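Local coordinates for protein 28 kDa product (Pseudomonas syringae pv. phaseolicola, PDB 1UKF) that is the mature product of a self-cleaving cysteine protease that acts during infection of plant cells and probably impairs the plant defence system, at residues D11-H14 against N15-C18; Q48-G51 against S52-Q56; R63-S67 against N68-A72; L145-P148 against N149-E152. All blocks are in the same frame, centred on the assembly; numbering follows the deposited sequence.

Interaction 1: D11-H14 against N15-C18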
ATOM      1  N   ASP A  11       2.976 -11.479  -8.367  1.00  9.13           N
ATOM      2  CA  ASP A  11       3.801 -10.305  -8.606  1.00  9.08           C
ATOM      3  C   ASP A  11       3.164  -9.626  -9.813  1.00  9.14           C
ATOM      4  O   ASP A  11       3.342 -10.072 -10.949  1.00  9.41           O
ATOM      5  CB  ASP A  11       5.236 -10.713  -8.937  1.00  9.88           C
ATOM      6  CG  ASP A  11       6.123  -9.523  -9.262  1.00 11.60           C
ATOM      7  OD1 ASP A  11       5.602  -8.395  -9.407  1.00 11.57           O
ATOM      8  OD2 ASP A  11       7.352  -9.719  -9.381  1.00 14.83           O
ATOM      9  N   VAL A  12       2.410  -8.561  -9.566  1.00  8.40           N
ATOM     10  CA  VAL A  12       1.729  -7.854 -10.643  1.00  9.05           C
ATOM     11  C   VAL A  12       2.316  -6.473 -10.914  1.00  8.88           C
ATOM     12  O   VAL A  12       1.728  -5.679 -11.650  1.00  8.60           O
ATOM     13  CB  VAL A  12       0.215  -7.708 -10.326  1.00  9.34           C
ATOM     14  CG1 VAL A  12      -0.422  -9.085 -10.220  1.00  9.45           C
ATOM     15  CG2 VAL A  12       0.009  -6.936  -9.024  1.00 10.33           C
ATOM     16  N   ASN A  13       3.502  -6.212 -10.362  1.00  9.26           N
ATOM     17  CA  ASN A  13       4.139  -4.904 -10.498  1.00  8.93           C
ATOM     18  C   ASN A  13       5.342  -4.824 -11.437  1.00  9.55           C
ATOM     19  O   ASN A  13       6.193  -3.946 -11.285  1.00  9.79           O
ATOM     20  CB  ASN A  13       4.532  -4.404  -9.099  1.00 10.06           C
ATOM     21  CG  ASN A  13       4.841  -2.918  -9.068  1.00  9.69           C
ATOM     22  OD1 ASN A  13       4.156  -2.115  -9.703  1.00 10.04           O
ATOM     23  ND2 ASN A  13       5.860  -2.541  -8.301  1.00 11.05           N
ATOM     24  N   HIS A  14       5.416  -5.710 -12.423  1.00 10.00           N
ATOM     25  CA  HIS A  14       6.542  -5.673 -13.350  1.00 10.81           C
ATOM     26  C   HIS A  14       6.650  -4.323 -14.065  1.00 11.01           C
ATOM     27  O   HIS A  14       7.748  -3.900 -14.435  1.00 12.17           O
ATOM     28  CB  HIS A  14       6.417  -6.790 -14.393  1.00 12.48           C
ATOM     29  CG  HIS A  14       7.568  -6.853 -15.350  1.00 13.29           C
ATOM     30  ND1 HIS A  14       8.825  -7.281 -14.976  1.00 15.52           N
ATOM     31  CD2 HIS A  14       7.658  -6.520 -16.660  1.00 14.84           C
ATOM     32  CE1 HIS A  14       9.639  -7.208 -16.015  1.00 14.86           C
ATOM     33  NE2 HIS A  14       8.955  -6.750 -17.048  1.00 16.58           N
ATOM     34  N   ASN A  15       5.516  -3.652 -14.256  1.00 10.98           N
ATOM     35  CA  ASN A  15       5.497  -2.366 -14.945  1.00 11.77           C
ATOM     36  C   ASN A  15       5.671  -1.145 -14.046  1.00 11.82           C
ATOM     37  O   ASN A  15       5.489  -0.010 -14.493  1.00 12.62           O
ATOM     38  CB  ASN A  15       4.207  -2.234 -15.761  1.00 12.35           C
ATOM     39  CG  ASN A  15       4.106  -3.277 -16.862  1.00 16.25           C
ATOM     40  OD1 ASN A  15       4.995  -3.392 -17.705  1.00 18.52           O
ATOM     41  ND2 ASN A  15       3.016  -4.037 -16.861  1.00 17.06           N
ATOM     42  N   ASN A  16       6.009  -1.373 -12.780  1.00 11.78           N
ATOM     43  CA  ASN A  16       6.242  -0.283 -11.833  1.00 12.98           C
ATOM     44  C   ASN A  16       5.124   0.750 -11.761  1.00 12.33           C
ATOM     45  O   ASN A  16       5.344   1.943 -11.980  1.00 12.76           O
ATOM     46  CB  ASN A  16       7.556   0.423 -12.176  1.00 16.58           C
ATOM     47  CG  ASN A  16       8.756  -0.484 -12.022  1.00 20.82           C
ATOM     48  OD1 ASN A  16       9.045  -0.967 -10.929  1.00 24.67           O
ATOM     49  ND2 ASN A  16       9.462  -0.725 -13.122  1.00 25.81           N
ATOM     50  N   ILE A  17       3.923   0.284 -11.440  1.00 10.76           N
ATOM     51  CA  ILE A  17       2.762   1.152 -11.322  1.00 10.26           C
ATOM     52  C   ILE A  17       2.101   0.842  -9.980  1.00  8.69           C
ATOM     53  O   ILE A  17       0.883   0.741  -9.873  1.00  9.25           O
ATOM     54  CB  ILE A  17       1.766   0.899 -12.487  1.00  8.95           C
ATOM     55  CG1 ILE A  17       1.523  -0.605 -12.663  1.00  9.82           C
ATOM     56  CG2 ILE A  17       2.323   1.490 -13.779  1.00  9.96           C
ATOM     57  CD1 ILE A  17       0.367  -0.936 -13.591  1.00 10.45           C
ATOM     58  N   CYS A  18       2.930   0.724  -8.947  1.00  8.66           N
ATOM     59  CA  CYS A  18       2.456   0.369  -7.612  1.00  9.19           C
ATOM     60  C   CYS A  18       1.366   1.228  -6.982  1.00  7.82           C
ATOM     61  O   CYS A  18       0.402   0.681  -6.440  1.00  8.52           O
ATOM     62  CB  CYS A  18       3.639   0.230  -6.639  1.00  8.65           C
ATOM     63  SG  CYS A  18       4.879   1.546  -6.642  1.00 12.41           S
TER
HETATM   64  O   HOH W   1       2.811  -3.944 -13.503  1.00  9.82           O
HETATM   65  O   HOH W   2       8.869  -3.936 -10.241  1.00 28.77           O
HETATM   66  O   HOH W   3       7.443   0.056  -8.747  1.00 30.87           O
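Asn13 and Asn16 close a type I beta turn in the loop that leads from strand 6-9 to the active-site residue Cys18. The backbone N of Asn16 donates to Asn13 O at 3.0 Å, and the N-H...O angle is 162°. The side chain of Asn13 adds a second link. Its CG is anti to the backbone N (chi1 -164°), which carries the amide across the turn to the start of helix 18-27. There Asn13 OD1 accepts from Ile17 N at 3.0 Å through a bent bond, 139° at the hydrogen. Cys18 N also comes within 3.2 Å of Asn13 OD1, but its angle is too poor for a bond. ND2 of Asn13 lies 3.9 Å from Cys18 CB and donates to Asn149 OD1. Bonds at OD1 and at ND2 should fix the rotation of the Asn13 carboxamide. A water accepts from the same ND2 and donates to Asn16 OD1 at 2.9 Å. Another water joins Val12 O to Asn15 N, while Asn15 ND2 donates to Gln48 on helix 46-67. Just upstream, Asp11 OD1 accepts from Asn13 N at 3.2 Å and forms an Asx turn. The Asn13 carboxamide, beside the first turn of the cysteine helix, is placed much as the oxyanion-hole glutamine of papain, so a similar role is possible in this papain-like active site.

Interaction 2: Q48-G51 against S52-Q56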
ATOM      1  N   GLN A  48      -4.971  -4.410 -14.448  1.00 10.69           N
ATOM      2  CA  GLN A  48      -3.623  -3.965 -14.779  1.00 10.66           C
ATOM      3  C   GLN A  48      -3.736  -2.655 -15.560  1.00 11.80           C
ATOM      4  O   GLN A  48      -3.006  -1.700 -15.291  1.00 12.53           O
ATOM      5  CB  GLN A  48      -2.890  -5.034 -15.604  1.00 10.49           C
ATOM      6  CG  GLN A  48      -1.491  -4.642 -16.075  1.00 10.39           C
ATOM      7  CD  GLN A  48      -0.410  -4.667 -14.994  1.00  9.40           C
ATOM      8  OE1 GLN A  48       0.673  -4.119 -15.196  1.00 10.51           O
ATOM      9  NE2 GLN A  48      -0.685  -5.314 -13.868  1.00 10.51           N
ATOM     10  N   SER A  49      -4.663  -2.597 -16.516  1.00 11.91           N
ATOM     11  CA  SER A  49      -4.856  -1.378 -17.297  1.00 14.05           C
ATOM     12  C   SER A  49      -5.448  -0.259 -16.449  1.00 13.15           C
ATOM     13  O   SER A  49      -5.027   0.892 -16.557  1.00 12.57           O
ATOM     14  CB  SER A  49      -5.764  -1.636 -18.502  1.00 15.65           C
ATOM     15  OG  SER A  49      -5.041  -2.220 -19.570  1.00 22.76           O
ATOM     16  N   ARG A  50      -6.427  -0.588 -15.611  1.00 12.21           N
ATOM     17  CA  ARG A  50      -7.042   0.421 -14.757  1.00 12.22           C
ATOM     18  C   ARG A  50      -5.991   0.937 -13.776  1.00 12.44           C
ATOM     19  O   ARG A  50      -5.905   2.140 -13.515  1.00 12.16           O
ATOM     20  CB  ARG A  50      -8.230  -0.166 -13.989  1.00 15.09           C
ATOM     21  CG  ARG A  50      -9.150   0.883 -13.386  1.00 19.56           C
ATOM     22  CD  ARG A  50      -9.927   1.618 -14.471  1.00 21.89           C
ATOM     23  NE  ARG A  50     -10.661   2.767 -13.947  1.00 24.80           N
ATOM     24  CZ  ARG A  50     -10.093   3.894 -13.530  1.00 25.41           C
ATOM     25  NH1 ARG A  50      -8.774   4.032 -13.574  1.00 26.72           N
ATOM     26  NH2 ARG A  50     -10.843   4.885 -13.067  1.00 27.72           N
ATOM     27  N   GLY A  51      -5.192   0.021 -13.237  1.00 11.16           N
ATOM     28  CA  GLY A  51      -4.148   0.406 -12.305  1.00 11.79           C
ATOM     29  C   GLY A  51      -3.145   1.317 -12.982  1.00 10.71           C
ATOM     30  O   GLY A  51      -2.658   2.275 -12.383  1.00 10.65           O
ATOM     31  N   SER A  52      -2.831   1.026 -14.239  1.00 10.40           N
ATOM     32  CA  SER A  52      -1.891   1.849 -14.987  1.00 11.56           C
ATOM     33  C   SER A  52      -2.463   3.253 -15.167  1.00 11.95           C
ATOM     34  O   SER A  52      -1.748   4.248 -15.026  1.00 11.92           O
ATOM     35  CB  SER A  52      -1.601   1.219 -16.353  1.00 12.51           C
ATOM     36  OG  SER A  52      -0.684   2.006 -17.089  1.00 17.56           O
ATOM     37  N   GLU A  53      -3.756   3.331 -15.467  1.00 10.95           N
ATOM     38  CA  GLU A  53      -4.427   4.616 -15.645  1.00 11.95           C
ATOM     39  C   GLU A  53      -4.384   5.403 -14.339  1.00 10.92           C
ATOM     40  O   GLU A  53      -4.136   6.609 -14.339  1.00 11.34           O
ATOM     41  CB  GLU A  53      -5.882   4.412 -16.066  1.00 13.96           C
ATOM     42  CG  GLU A  53      -6.072   3.777 -17.429  1.00 22.53           C
ATOM     43  CD  GLU A  53      -7.537   3.673 -17.804  1.00 25.72           C
ATOM     44  OE1 GLU A  53      -8.216   4.722 -17.831  1.00 28.67           O
ATOM     45  OE2 GLU A  53      -8.011   2.547 -18.067  1.00 30.09           O
ATOM     46  N   ARG A  54      -4.639   4.728 -13.223  1.00 10.53           N
ATOM     47  CA  ARG A  54      -4.596   5.402 -11.934  1.00 10.23           C
ATOM     48  C   ARG A  54      -3.171   5.850 -11.640  1.00  9.89           C
ATOM     49  O   ARG A  54      -2.958   6.920 -11.069  1.00  9.77           O
ATOM     50  CB  ARG A  54      -5.084   4.482 -10.814  1.00 11.08           C
ATOM     51  CG  ARG A  54      -6.549   4.083 -10.919  1.00 10.93           C
ATOM     52  CD  ARG A  54      -7.004   3.348  -9.663  1.00 10.73           C
ATOM     53  NE  ARG A  54      -8.317   2.724  -9.820  1.00 12.12           N
ATOM     54  CZ  ARG A  54      -9.474   3.381  -9.840  1.00 12.40           C
ATOM     55  NH1 ARG A  54      -9.502   4.700  -9.704  1.00 13.65           N
ATOM     56  NH2 ARG A  54     -10.609   2.711 -10.005  1.00 14.57           N
ATOM     57  N   HIS A  55      -2.189   5.044 -12.030  1.00  9.81           N
ATOM     58  CA  HIS A  55      -0.813   5.426 -11.775  1.00  8.71           C
ATOM     59  C   HIS A  55      -0.460   6.676 -12.578  1.00 10.30           C
ATOM     60  O   HIS A  55       0.396   7.465 -12.170  1.00 10.02           O
ATOM     61  CB  HIS A  55       0.153   4.292 -12.116  1.00  9.54           C
ATOM     62  CG  HIS A  55       1.464   4.411 -11.412  1.00  8.95           C
ATOM     63  ND1 HIS A  55       1.593   4.208 -10.055  1.00  9.78           N
ATOM     64  CD2 HIS A  55       2.682   4.804 -11.854  1.00  9.94           C
ATOM     65  CE1 HIS A  55       2.835   4.475  -9.691  1.00 11.50           C
ATOM     66  NE2 HIS A  55       3.515   4.840 -10.763  1.00 10.78           N
ATOM     67  N   GLN A  56      -1.111   6.855 -13.724  1.00 11.43           N
ATOM     68  CA  GLN A  56      -0.868   8.038 -14.537  1.00 11.28           C
ATOM     69  C   GLN A  56      -1.421   9.262 -13.807  1.00 11.01           C
ATOM     70  O   GLN A  56      -0.865  10.355 -13.917  1.00 11.72           O
ATOM     71  CB  GLN A  56      -1.517   7.897 -15.914  1.00 11.70           C
ATOM     72  CG  GLN A  56      -0.899   6.807 -16.776  1.00 18.81           C
ATOM     73  CD  GLN A  56      -1.225   6.984 -18.244  1.00 21.38           C
ATOM     74  OE1 GLN A  56      -2.347   7.332 -18.604  1.00 24.79           O
ATOM     75  NE2 GLN A  56      -0.242   6.737 -19.103  1.00 24.12           N
TER
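Gly51 and His55 meet on the tightly packed side of helix 46-67. His55 N donates to Gly51 O at 2.8 Å, and Gly51 itself is buried. One residue earlier, Arg54 N donates to Arg50 O at 2.9 Å. Gln48 O and Ser49 O take the same kind of helical bond from Ser52 N and Glu53 N. The tight side faces helix 18-27, which begins with Cys18 in this papain-like fold. His55 CB rests 3.5 Å from Gly51 O, while its ring turns away and ND1 accepts from Gly20 N. Gln48 is turned away from this contact; its NE2 hydrogen-bonds to Leu41 O. Arg54 reaches toward helices 18-27 and 73-84. The guanidinium groups of Arg50 and Arg54 stack flat, with centres 3.8 Å apart and planes 18° apart. The chain of Arg50 bends at chi2 (70°), which brings its head over the extended Arg54. Arg50 NH1 packs 3.5 Å from Arg54 CG, and Arg50 NH2 comes within 3.6 Å of Arg54 NH1. The like charges are probably eased by Glu24, which forms a salt bridge with Arg54 NE and touches Arg50. Ser49 and Glu53 are exposed to solvent. Glu53 CG still packs 3.2 Å from Ser49 O, but its carboxylate is held loosely. Glu53 OE1 stays 4.3 Å from Arg50 NH1, well out of the guanidinium plane, so only a through-space attraction of charge is likely.

Interaction 3: R63-S67 against N68-A72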
ATOM      1  N   ARG A  63       4.264  15.167 -11.170  1.00  9.75           N
ATOM      2  CA  ARG A  63       4.960  16.062 -12.091  1.00  9.86           C
ATOM      3  C   ARG A  63       4.569  17.514 -11.827  1.00  9.93           C
ATOM      4  O   ARG A  63       5.424  18.398 -11.818  1.00 10.54           O
ATOM      5  CB  ARG A  63       4.644  15.684 -13.534  1.00 11.65           C
ATOM      6  N   ALA A  64       3.281  17.759 -11.610  1.00 10.23           N
ATOM      7  CA  ALA A  64       2.811  19.115 -11.334  1.00 11.25           C
ATOM      8  C   ALA A  64       3.368  19.619 -10.001  1.00 12.75           C
ATOM      9  O   ALA A  64       3.810  20.763  -9.892  1.00 13.35           O
ATOM     10  CB  ALA A  64       1.284  19.149 -11.312  1.00 13.02           C
ATOM     11  N   ALA A  65       3.353  18.759  -8.987  1.00 11.56           N
ATOM     12  CA  ALA A  65       3.851  19.122  -7.663  1.00 12.71           C
ATOM     13  C   ALA A  65       5.332  19.480  -7.707  1.00 13.47           C
ATOM     14  O   ALA A  65       5.762  20.447  -7.077  1.00 15.01           O
ATOM     15  CB  ALA A  65       3.620  17.976  -6.687  1.00 12.86           C
ATOM     16  N   LEU A  66       6.113  18.704  -8.447  1.00 11.47           N
ATOM     17  CA  LEU A  66       7.541  18.971  -8.563  1.00 13.01           C
ATOM     18  C   LEU A  66       7.782  20.256  -9.351  1.00 13.66           C
ATOM     19  O   LEU A  66       8.695  21.025  -9.042  1.00 15.68           O
ATOM     20  CB  LEU A  66       8.248  17.790  -9.239  1.00 11.98           C
ATOM     21  CG  LEU A  66       8.273  16.492  -8.423  1.00 12.46           C
ATOM     22  CD1 LEU A  66       8.864  15.368  -9.255  1.00 14.11           C
ATOM     23  CD2 LEU A  66       9.089  16.704  -7.158  1.00 13.01           C
ATOM     24  N   SER A  67       6.960  20.490 -10.368  1.00 14.60           N
ATOM     25  CA  SER A  67       7.091  21.693 -11.186  1.00 16.74           C
ATOM     26  C   SER A  67       6.736  22.934 -10.371  1.00 17.67           C
ATOM     27  O   SER A  67       7.304  24.006 -10.583  1.00 19.95           O
ATOM     28  CB  SER A  67       6.171  21.604 -12.408  1.00 17.13           C
ATOM     29  OG  SER A  67       6.260  22.776 -13.199  1.00 23.14           O
ATOM     30  N   ASN A  68       5.802  22.779  -9.437  1.00 18.54           N
ATOM     31  CA  ASN A  68       5.351  23.883  -8.595  1.00 21.04           C
ATOM     32  C   ASN A  68       6.144  24.016  -7.296  1.00 21.75           C
ATOM     33  O   ASN A  68       5.766  24.786  -6.410  1.00 22.51           O
ATOM     34  CB  ASN A  68       3.866  23.707  -8.265  1.00 22.65           C
ATOM     35  CG  ASN A  68       2.981  23.797  -9.494  1.00 25.31           C
ATOM     36  OD1 ASN A  68       1.809  23.421  -9.457  1.00 28.01           O
ATOM     37  ND2 ASN A  68       3.537  24.303 -10.588  1.00 27.20           N
ATOM     38  N   ASP A  69       7.238  23.270  -7.188  1.00 22.21           N
ATOM     39  CA  ASP A  69       8.081  23.302  -5.997  1.00 24.09           C
ATOM     40  C   ASP A  69       7.274  23.028  -4.730  1.00 24.49           C
ATOM     41  O   ASP A  69       7.411  23.725  -3.723  1.00 25.27           O
ATOM     42  CB  ASP A  69       8.786  24.658  -5.886  1.00 26.07           C
ATOM     43  CG  ASP A  69       9.731  24.915  -7.043  1.00 28.69           C
ATOM     44  OD1 ASP A  69      10.642  24.089  -7.262  1.00 30.60           O
ATOM     45  OD2 ASP A  69       9.565  25.945  -7.732  1.00 31.22           O
ATOM     46  N   ASP A  70       6.432  22.001  -4.796  1.00 23.34           N
ATOM     47  CA  ASP A  70       5.592  21.600  -3.674  1.00 23.41           C
ATOM     48  C   ASP A  70       6.483  21.169  -2.511  1.00 22.07           C
ATOM     49  O   ASP A  70       7.518  20.537  -2.718  1.00 22.22           O
ATOM     50  CB  ASP A  70       4.698  20.432  -4.101  1.00 24.01           C
ATOM     51  CG  ASP A  70       3.637  20.091  -3.070  1.00 25.70           C
ATOM     52  OD1 ASP A  70       3.975  19.985  -1.873  1.00 26.84           O
ATOM     53  OD2 ASP A  70       2.465  19.918  -3.461  1.00 27.37           O
ATOM     54  N   GLU A  71       6.078  21.513  -1.292  1.00 22.55           N
ATOM     55  CA  GLU A  71       6.842  21.156  -0.101  1.00 22.48           C
ATOM     56  C   GLU A  71       6.787  19.650   0.152  1.00 21.11           C
ATOM     57  O   GLU A  71       7.735  19.063   0.675  1.00 22.69           O
ATOM     58  CB  GLU A  71       6.303  21.909   1.111  1.00 23.80           C
ATOM     59  N   ALA A  72       5.669  19.034  -0.222  1.00 19.57           N
ATOM     60  CA  ALA A  72       5.478  17.600  -0.047  1.00 17.15           C
ATOM     61  C   ALA A  72       4.867  17.011  -1.319  1.00 16.09           C
ATOM     62  O   ALA A  72       3.711  16.587  -1.325  1.00 15.45           O
ATOM     63  CB  ALA A  72       4.565  17.335   1.148  1.00 18.23           C
TER
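The carbonyl oxygen Ala65 O takes one strong and one weak bond from backbone N-H groups beyond the helix end. Asp70 N donates to Ala65 O at 2.8 Å in a nearly straight bond of 164°. The weak bond comes from Asn68 N. The arrangement is a Schellman motif that ends helix 46-67. Asp69 is its C-prime residue and has a positive phi of 54°. Its N makes the second bond of the motif, a weak one of 3.3 Å to Leu66 O. The last regular helical bond runs from Asn68 N to Ala64 O at 2.9 Å. The flat amide of Asn68 lies beyond the end of that carbonyl, with CG 3.2 Å from Ala64 O. Asp70 lies shortly before helix 73-84, and its OD2 hydrogen-bonds to Thr76 OG1. Its CG is anti to the backbone N (chi1 -171°), and OD1 turns toward Ala72 N as in an Asx turn. The modelled distance from Asp70 OD1 to Ala72 N, 2.5 Å, is doubtfully short. Hydrophobic contact accompanies the cap: Pro73 of the next helix packs on Ala65 and Leu66, and Ala65 CB meets Asp70 CB at 3.7 Å.

Interaction 4: L145-P148 against N149-E152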
ATOM      1  N   LEU A 145      -3.990  -6.998   3.252  1.00  9.78           N
ATOM      2  CA  LEU A 145      -2.891  -6.163   2.793  1.00 10.06           C
ATOM      3  C   LEU A 145      -2.456  -6.619   1.409  1.00  9.36           C
ATOM      4  O   LEU A 145      -2.284  -7.813   1.158  1.00 10.09           O
ATOM      5  CB  LEU A 145      -1.714  -6.227   3.773  1.00 10.89           C
ATOM      6  CG  LEU A 145      -0.519  -5.332   3.426  1.00 10.94           C
ATOM      7  CD1 LEU A 145       0.184  -4.902   4.700  1.00 13.86           C
ATOM      8  CD2 LEU A 145       0.436  -6.063   2.489  1.00 12.79           C
ATOM      9  N   PHE A 146      -2.293  -5.659   0.507  1.00  8.07           N
ATOM     10  CA  PHE A 146      -1.876  -5.945  -0.859  1.00  8.24           C
ATOM     11  C   PHE A 146      -0.582  -5.222  -1.196  1.00  7.34           C
ATOM     12  O   PHE A 146      -0.479  -4.001  -1.039  1.00  7.99           O
ATOM     13  CB  PHE A 146      -2.973  -5.523  -1.850  1.00  7.69           C
ATOM     14  CG  PHE A 146      -2.511  -5.459  -3.289  1.00  7.71           C
ATOM     15  CD1 PHE A 146      -2.119  -6.610  -3.969  1.00  8.39           C
ATOM     16  CD2 PHE A 146      -2.472  -4.243  -3.962  1.00  8.18           C
ATOM     17  CE1 PHE A 146      -1.696  -6.545  -5.296  1.00  8.69           C
ATOM     18  CE2 PHE A 146      -2.050  -4.170  -5.289  1.00  9.71           C
ATOM     19  CZ  PHE A 146      -1.663  -5.325  -5.954  1.00  8.15           C
ATOM     20  N   ASP A 147       0.410  -5.986  -1.637  1.00  7.70           N
ATOM     21  CA  ASP A 147       1.689  -5.424  -2.056  1.00  7.35           C
ATOM     22  C   ASP A 147       1.810  -5.827  -3.524  1.00  7.36           C
ATOM     23  O   ASP A 147       1.906  -7.012  -3.834  1.00  7.81           O
ATOM     24  CB  ASP A 147       2.844  -6.036  -1.268  1.00  8.20           C
ATOM     25  CG  ASP A 147       4.188  -5.460  -1.673  1.00  8.97           C
ATOM     26  OD1 ASP A 147       4.330  -5.032  -2.838  1.00  8.66           O
ATOM     27  OD2 ASP A 147       5.112  -5.445  -0.828  1.00 10.87           O
ATOM     28  N   PRO A 148       1.800  -4.852  -4.444  1.00  7.55           N
ATOM     29  CA  PRO A 148       1.908  -5.144  -5.878  1.00  8.74           C
ATOM     30  C   PRO A 148       3.049  -6.092  -6.273  1.00  8.40           C
ATOM     31  O   PRO A 148       2.936  -6.815  -7.264  1.00  8.65           O
ATOM     32  CB  PRO A 148       2.066  -3.759  -6.498  1.00  9.66           C
ATOM     33  CG  PRO A 148       1.268  -2.881  -5.572  1.00 10.78           C
ATOM     34  CD  PRO A 148       1.661  -3.402  -4.205  1.00  8.28           C
ATOM     35  N   ASN A 149       4.146  -6.085  -5.517  1.00  8.22           N
ATOM     36  CA  ASN A 149       5.283  -6.955  -5.817  1.00  9.73           C
ATOM     37  C   ASN A 149       5.082  -8.398  -5.374  1.00  9.67           C
ATOM     38  O   ASN A 149       5.741  -9.299  -5.895  1.00 10.04           O
ATOM     39  CB  ASN A 149       6.564  -6.478  -5.115  1.00 10.11           C
ATOM     40  CG  ASN A 149       7.101  -5.173  -5.658  1.00 10.91           C
ATOM     41  OD1 ASN A 149       7.005  -4.883  -6.850  1.00 12.21           O
ATOM     42  ND2 ASN A 149       7.712  -4.385  -4.780  1.00 10.80           N
ATOM     43  N   LEU A 150       4.171  -8.617  -4.427  1.00  9.30           N
ATOM     44  CA  LEU A 150       3.970  -9.941  -3.843  1.00  9.58           C
ATOM     45  C   LEU A 150       2.591 -10.575  -3.925  1.00  9.81           C
ATOM     46  O   LEU A 150       2.478 -11.792  -4.098  1.00 11.46           O
ATOM     47  CB  LEU A 150       4.393  -9.890  -2.373  1.00 10.63           C
ATOM     48  CG  LEU A 150       5.829  -9.421  -2.114  1.00 11.67           C
ATOM     49  CD1 LEU A 150       5.997  -9.045  -0.653  1.00 12.24           C
ATOM     50  CD2 LEU A 150       6.806 -10.519  -2.513  1.00 15.37           C
ATOM     51  N   GLY A 151       1.547  -9.770  -3.779  1.00  9.00           N
ATOM     52  CA  GLY A 151       0.199 -10.305  -3.821  1.00  9.15           C
ATOM     53  C   GLY A 151      -0.586  -9.867  -2.600  1.00  8.20           C
ATOM     54  O   GLY A 151      -0.263  -8.846  -1.980  1.00  8.72           O
ATOM     55  N   GLU A 152      -1.613 -10.636  -2.246  1.00  9.25           N
ATOM     56  CA  GLU A 152      -2.449 -10.295  -1.105  1.00  9.71           C
ATOM     57  C   GLU A 152      -2.177 -11.176   0.106  1.00  9.14           C
ATOM     58  O   GLU A 152      -1.956 -12.387  -0.016  1.00 10.00           O
ATOM     59  CB  GLU A 152      -3.935 -10.381  -1.479  1.00  9.59           C
ATOM     60  CG  GLU A 152      -4.858  -9.788  -0.406  1.00 10.66           C
ATOM     61  CD  GLU A 152      -6.322  -9.741  -0.813  1.00 10.52           C
ATOM     62  OE1 GLU A 152      -6.618  -9.341  -1.960  1.00  9.51           O
ATOM     63  OE2 GLU A 152      -7.177 -10.089   0.032  1.00 13.53           O
TER
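Asp147 carries its CG anti to the backbone N (chi1 -179°), and with chi2 at -28° this places OD1 over the start of the turn that follows. Asn149 N donates to Asp147 OD1 at 2.9 Å, coming from above the carboxylate plane. Leu150 CD1 packs 3.7 Å from Asp147 OD2. The backbone of Asp147 is held as well. Its N donates to Gly151 O at 3.0 Å in an antiparallel hydrogen-bonded pair, and its O accepts from both Leu150 N and Gly151 N, each at 2.8 Å. This is a classic beta bulge at the turn of the hairpin of strands 142-147 and 151-156. Gly151 has a phi of 128°, a region that suits glycine. Phe146 and Glu152 form an antiparallel non-hydrogen-bonded pair and share the face of the sheet that meets helix 34-41. There Phe146 CD1 touches Gly151 O at 3.5 Å, and Trp25 stacks on the ring. The carboxylate of Asp147 has partners at both oxygens: OD1 also hydrogen-bonds to His132 NE2, and OD2 to Tyr171 OH. Such bonding is consistent with an active-site aspartate held in orientation, as in papain-like enzymes, where it probably orients His132.

Overall arrangement
The four contacts follow one another along the chain; none nests in or crosses another. Interaction 1 closes the turn after strand 6-9 and enters helix 18-27. Interaction 2 runs within helix 46-67 and touches interaction 1 through Gln48 and His55. Interaction 3 ends the same helix and leads into helix 73-84; its centre lies about 22 Å from that of interaction 2. Interaction 4 closes the hairpin of strands 142-147 and 151-156 and meets interaction 1 through Pro148 and Asn149. Interaction 1 thus joins helix 46-67 to the turn of this hairpin. Interactions 1 and 4 bring in the active-site residues Cys18 and Asp147, while interaction 3 lies far from them at the surface.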